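Local coordinates for N5-carboxyaminoimidazole ribonucleotide synthetase (Bacillus anthracis, PDB 3QFF), which carboxylates 5-aminoimidazole ribonucleotide with bicarbonate in an ATP-driven step of purine biosynthesis, forming N5-carboxyaminoimidazole ribonucleotide, at residues His225-Ile233 against Ile365-Lys373. Sequence-based numbering, arbitrary orientation.
Sequences HESIVPARI and IEVALEKAK
Arg-232, in the loop after strand 223-229, reaches Glu-366 and Leu-369 on helix 365-374. From CB, CG set beside the backbone N (chi1 -61°) carries CD to within 3.5 Å of Glu-366 OE2, and the bend at chi3 turns the guanidinium along the helix. NE has its hydrogen-bond partner outside the two segments, CZ lies 3.9 Å from Leu-369 CD1, which covers one face of the group, and NH1 forms a salt bridge with Glu-216 on the adjacent strand 209-220. NH2 donates, close to the guanidinium plane, to the syn lone pair of Glu-366 OE2 (3.1 Å, 157°), so two carboxylates hold the guanidinium. Helix 365-374 runs nearly antiparallel to strand 223-229, part of the large antiparallel sheet that joins the ATP-grasp region to the C-terminal part of the chain. On the sheet side of the salt bridge, Ile-228 CG2 meets Ile-365 CG2 at 3.6 Å, while Ile-365 CD1 rests 3.4 Å from the Val-229 carbonyl O. The Leu-369 methyls part: CD1 faces the guanidinium, whereas CD2 touches both Ile-228 CD1 and the buried Glu-226 carboxylate, 3.7 Å from Glu-226 OE1. One water donates to both Glu-226 OE2 (2.7 Å) and Leu-369 O (2.8 Å), linking strand side chain to helix backbone.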
ATOM      1  N   HIS A 225       7.377 -20.384  -6.744  1.00 27.41           N
ATOM      2  CA  HIS A 225       7.657 -20.601  -5.328  1.00 27.36           C
ATOM      3  C   HIS A 225       8.221 -19.309  -4.730  1.00 26.86           C
ATOM      4  O   HIS A 225       7.606 -18.724  -3.839  1.00 26.74           O
ATOM      5  CB  HIS A 225       8.630 -21.783  -5.146  1.00 26.72           C
ATOM      6  CG  HIS A 225       9.203 -21.911  -3.765  1.00 27.91           C
ATOM      7  ND1 HIS A 225       8.428 -21.883  -2.625  1.00 28.78           N
ATOM      8  CD2 HIS A 225      10.478 -22.093  -3.346  1.00 27.64           C
ATOM      9  CE1 HIS A 225       9.204 -22.013  -1.562  1.00 27.63           C
ATOM     10  NE2 HIS A 225      10.452 -22.147  -1.972  1.00 28.30           N
ATOM     11  N   GLU A 226       9.374 -18.877  -5.247  1.00 26.37           N
ATOM     12  CA  GLU A 226      10.090 -17.687  -4.790  1.00 25.88           C
ATOM     13  C   GLU A 226      10.507 -16.757  -5.935  1.00 25.76           C
ATOM     14  O   GLU A 226      10.865 -17.227  -7.024  1.00 25.17           O
ATOM     15  CB  GLU A 226      11.342 -18.082  -4.011  1.00 25.85           C
ATOM     16  CG  GLU A 226      11.049 -18.583  -2.605  1.00 28.39           C
ATOM     17  CD  GLU A 226      12.272 -19.137  -1.888  1.00 30.86           C
ATOM     18  OE1 GLU A 226      13.218 -19.612  -2.569  1.00 30.64           O
ATOM     19  OE2 GLU A 226      12.276 -19.104  -0.637  1.00 31.79           O
ATOM     20  N   SER A 227      10.457 -15.448  -5.675  1.00 24.95           N
ATOM     21  CA  SER A 227      11.124 -14.445  -6.510  1.00 24.68           C
ATOM     22  C   SER A 227      12.180 -13.728  -5.680  1.00 24.55           C
ATOM     23  O   SER A 227      11.920 -13.284  -4.552  1.00 24.54           O
ATOM     24  CB  SER A 227      10.151 -13.414  -7.080  1.00 24.77           C
ATOM     25  OG  SER A 227       9.150 -14.053  -7.825  1.00 26.58           O
ATOM     26  N   ILE A 228      13.364 -13.605  -6.250  1.00 23.41           N
ATOM     27  CA  ILE A 228      14.500 -13.070  -5.525  1.00 23.53           C
ATOM     28  C   ILE A 228      14.997 -11.835  -6.247  1.00 23.44           C
ATOM     29  O   ILE A 228      15.277 -11.892  -7.440  1.00 23.24           O
ATOM     30  CB  ILE A 228      15.641 -14.092  -5.476  1.00 23.27           C
ATOM     31  CG1 ILE A 228      15.174 -15.424  -4.870  1.00 23.32           C
ATOM     32  CG2 ILE A 228      16.838 -13.506  -4.742  1.00 23.89           C
ATOM     33  CD1 ILE A 228      16.133 -16.632  -5.202  1.00 25.12           C
ATOM     34  N   VAL A 229      15.123 -10.729  -5.519  1.00 23.55           N
ATOM     35  CA  VAL A 229      15.490  -9.458  -6.111  1.00 23.71           C
ATOM     36  C   VAL A 229      16.485  -8.748  -5.187  1.00 24.38           C
ATOM     37  O   VAL A 229      16.179  -8.521  -4.015  1.00 24.47           O
ATOM     38  CB  VAL A 229      14.245  -8.562  -6.328  1.00 23.19           C
ATOM     39  CG1 VAL A 229      14.545  -7.444  -7.320  1.00 22.87           C
ATOM     40  CG2 VAL A 229      13.052  -9.395  -6.803  1.00 23.38           C
ATOM     41  N   PRO A 230      17.669  -8.372  -5.706  1.00 25.20           N
ATOM     42  CA  PRO A 230      18.147  -8.490  -7.094  1.00 25.61           C
ATOM     43  C   PRO A 230      18.379  -9.943  -7.499  1.00 25.94           C
ATOM     44  O   PRO A 230      18.783 -10.764  -6.671  1.00 25.41           O
ATOM     45  CB  PRO A 230      19.479  -7.718  -7.079  1.00 26.30           C
ATOM     46  CG  PRO A 230      19.448  -6.896  -5.798  1.00 26.82           C
ATOM     47  CD  PRO A 230      18.674  -7.735  -4.839  1.00 24.60           C
ATOM     48  N   ALA A 231      18.067 -10.271  -8.749  1.00 26.54           N
ATOM     49  CA  ALA A 231      18.375 -11.605  -9.281  1.00 27.44           C
ATOM     50  C   ALA A 231      19.872 -11.862  -9.105  1.00 27.72           C
ATOM     51  O   ALA A 231      20.680 -10.952  -9.262  1.00 28.38           O
ATOM     52  CB  ALA A 231      17.979 -11.702 -10.761  1.00 27.10           C
ATOM     53  N   ARG A 232      20.241 -13.089  -8.760  1.00 28.73           N
ATOM     54  CA  ARG A 232      21.639 -13.418  -8.522  1.00 28.85           C
ATOM     55  C   ARG A 232      22.356 -13.723  -9.849  1.00 29.96           C
ATOM     56  O   ARG A 232      22.698 -14.872 -10.151  1.00 30.02           O
ATOM     57  CB  ARG A 232      21.764 -14.559  -7.501  1.00 28.78           C
ATOM     58  CG  ARG A 232      21.169 -14.195  -6.118  1.00 28.14           C
ATOM     59  CD  ARG A 232      21.107 -15.375  -5.150  1.00 27.64           C
ATOM     60  NE  ARG A 232      20.163 -16.400  -5.585  1.00 28.30           N
ATOM     61  CZ  ARG A 232      20.002 -17.589  -4.998  1.00 30.03           C
ATOM     62  NH1 ARG A 232      19.112 -18.440  -5.487  1.00 27.93           N
ATOM     63  NH2 ARG A 232      20.721 -17.933  -3.925  1.00 27.83           N
ATOM     64  N   ILE A 233      22.556 -12.670 -10.639  1.00 30.59           N
ATOM     65  CA  ILE A 233      23.129 -12.781 -11.975  1.00 31.54           C
ATOM     66  C   ILE A 233      24.129 -11.648 -12.196  1.00 32.45           C
ATOM     67  O   ILE A 233      24.141 -10.677 -11.438  1.00 31.85           O
ATOM     68  CB  ILE A 233      22.020 -12.760 -13.087  1.00 31.47           C
ATOM     69  CG1 ILE A 233      21.209 -11.455 -13.031  1.00 31.31           C
ATOM     70  CG2 ILE A 233      21.102 -13.990 -12.984  1.00 31.44           C
ATOM     71  CD1 ILE A 233      20.083 -11.370 -14.031  1.00 31.39           C
ATOM     72  N   ILE A 365      20.346 -10.921   0.789  1.00 34.18           N
ATOM     73  CA  ILE A 365      19.398 -11.853   0.168  1.00 33.80           C
ATOM     74  C   ILE A 365      19.455 -13.278   0.739  1.00 33.71           C
ATOM     75  O   ILE A 365      18.416 -13.935   0.900  1.00 32.76           O
ATOM     76  CB  ILE A 365      19.533 -11.861  -1.377  1.00 34.46           C
ATOM     77  CG1 ILE A 365      18.725 -10.711  -1.981  1.00 35.01           C
ATOM     78  CG2 ILE A 365      19.055 -13.188  -1.976  1.00 35.23           C
ATOM     79  CD1 ILE A 365      17.208 -10.857  -1.822  1.00 35.66           C
ATOM     80  N   GLU A 366      20.661 -13.749   1.056  1.00 33.57           N
ATOM     81  CA  GLU A 366      20.819 -15.103   1.598  1.00 33.98           C
ATOM     82  C   GLU A 366      20.179 -15.251   2.984  1.00 33.29           C
ATOM     83  O   GLU A 366      19.713 -16.324   3.343  1.00 33.11           O
ATOM     84  CB  GLU A 366      22.295 -15.536   1.618  1.00 34.23           C
ATOM     85  CG  GLU A 366      23.002 -15.521   0.243  1.00 36.21           C
ATOM     86  CD  GLU A 366      22.411 -16.490  -0.790  1.00 39.68           C
ATOM     87  OE1 GLU A 366      21.959 -17.602  -0.413  1.00 39.63           O
ATOM     88  OE2 GLU A 366      22.413 -16.137  -2.003  1.00 40.61           O
ATOM     89  N   VAL A 367      20.133 -14.160   3.742  1.00 33.05           N
ATOM     90  CA  VAL A 367      19.506 -14.169   5.061  1.00 32.58           C
ATOM     91  C   VAL A 367      17.989 -14.309   4.904  1.00 32.27           C
ATOM     92  O   VAL A 367      17.352 -15.080   5.626  1.00 31.95           O
ATOM     93  CB  VAL A 367      19.894 -12.906   5.863  1.00 33.02           C
ATOM     94  CG1 VAL A 367      19.134 -12.831   7.185  1.00 32.83           C
ATOM     95  CG2 VAL A 367      21.411 -12.892   6.124  1.00 33.10           C
ATOM     96  N   ALA A 368      17.427 -13.591   3.927  1.00 31.61           N
ATOM     97  CA  ALA A 368      16.006 -13.712   3.593  1.00 31.41           C
ATOM     98  C   ALA A 368      15.653 -15.123   3.139  1.00 31.27           C
ATOM     99  O   ALA A 368      14.622 -15.679   3.543  1.00 30.29           O
ATOM    100  CB  ALA A 368      15.611 -12.681   2.530  1.00 30.94           C
ATOM    101  N   LEU A 369      16.507 -15.709   2.298  1.00 31.99           N
ATOM    102  CA  LEU A 369      16.301 -17.097   1.871  1.00 32.29           C
ATOM    103  C   LEU A 369      16.290 -18.051   3.058  1.00 33.02           C
ATOM    104  O   LEU A 369      15.433 -18.933   3.148  1.00 33.20           O
ATOM    105  CB  LEU A 369      17.343 -17.526   0.832  1.00 32.30           C
ATOM    106  CG  LEU A 369      17.133 -16.962  -0.580  1.00 32.06           C
ATOM    107  CD1 LEU A 369      18.309 -17.322  -1.480  1.00 30.83           C
ATOM    108  CD2 LEU A 369      15.825 -17.451  -1.174  1.00 29.45           C
ATOM    109  N   GLU A 370      17.224 -17.842   3.980  1.00 33.78           N
ATOM    110  CA  GLU A 370      17.329 -18.671   5.177  1.00 34.57           C
ATOM    111  C   GLU A 370      16.103 -18.501   6.067  1.00 33.77           C
ATOM    112  O   GLU A 370      15.585 -19.482   6.622  1.00 33.39           O
ATOM    113  CB  GLU A 370      18.602 -18.321   5.943  1.00 35.45           C
ATOM    114  CG  GLU A 370      19.335 -19.528   6.496  1.00 39.89           C
ATOM    115  CD  GLU A 370      20.202 -19.181   7.695  1.00 45.67           C
ATOM    116  OE1 GLU A 370      19.686 -18.518   8.631  1.00 49.53           O
ATOM    117  OE2 GLU A 370      21.396 -19.571   7.711  1.00 48.21           O
ATOM    118  N   LYS A 371      15.615 -17.264   6.173  1.00 33.06           N
ATOM    119  CA  LYS A 371      14.414 -16.995   6.955  1.00 32.57           C
ATOM    120  C   LYS A 371      13.219 -17.846   6.499  1.00 32.54           C
ATOM    121  O   LYS A 371      12.546 -18.457   7.326  1.00 32.26           O
ATOM    122  CB  LYS A 371      14.052 -15.503   6.945  1.00 32.60           C
ATOM    123  CG  LYS A 371      12.790 -15.175   7.755  1.00 32.65           C
ATOM    124  CD  LYS A 371      13.013 -15.301   9.273  1.00 32.31           C
ATOM    125  CE  LYS A 371      11.670 -15.187   9.995  1.00 32.74           C
ATOM    126  NZ  LYS A 371      11.768 -15.431  11.463  1.00 33.76           N
ATOM    127  N   ALA A 372      12.966 -17.885   5.193  1.00 32.37           N
ATOM    128  CA  ALA A 372      11.905 -18.729   4.637  1.00 32.82           C
ATOM    129  C   ALA A 372      12.080 -20.214   4.993  1.00 32.87           C
ATOM    130  O   ALA A 372      11.131 -20.866   5.421  1.00 33.12           O
ATOM    131  CB  ALA A 372      11.800 -18.547   3.115  1.00 32.44           C
ATOM    132  N   LYS A 373      13.292 -20.733   4.821  1.00 33.39           N
ATOM    133  CA  LYS A 373      13.596 -22.125   5.183  1.00 33.76           C
ATOM    134  C   LYS A 373      13.309 -22.391   6.660  1.00 33.58           C
ATOM    135  O   LYS A 373      12.614 -23.360   7.002  1.00 33.13           O
ATOM    136  CB  LYS A 373      15.066 -22.449   4.895  1.00 34.01           C
ATOM    137  CG  LYS A 373      15.347 -22.977   3.512  1.00 36.17           C
ATOM    138  CD  LYS A 373      16.818 -23.390   3.378  1.00 40.09           C
ATOM    139  CE  LYS A 373      17.651 -22.317   2.705  1.00 41.30           C
ATOM    140  NZ  LYS A 373      17.398 -22.320   1.222  1.00 44.23           N
TER
HETATM  141  O   HOH W   1      14.243 -20.110   0.861  1.00 38.12           O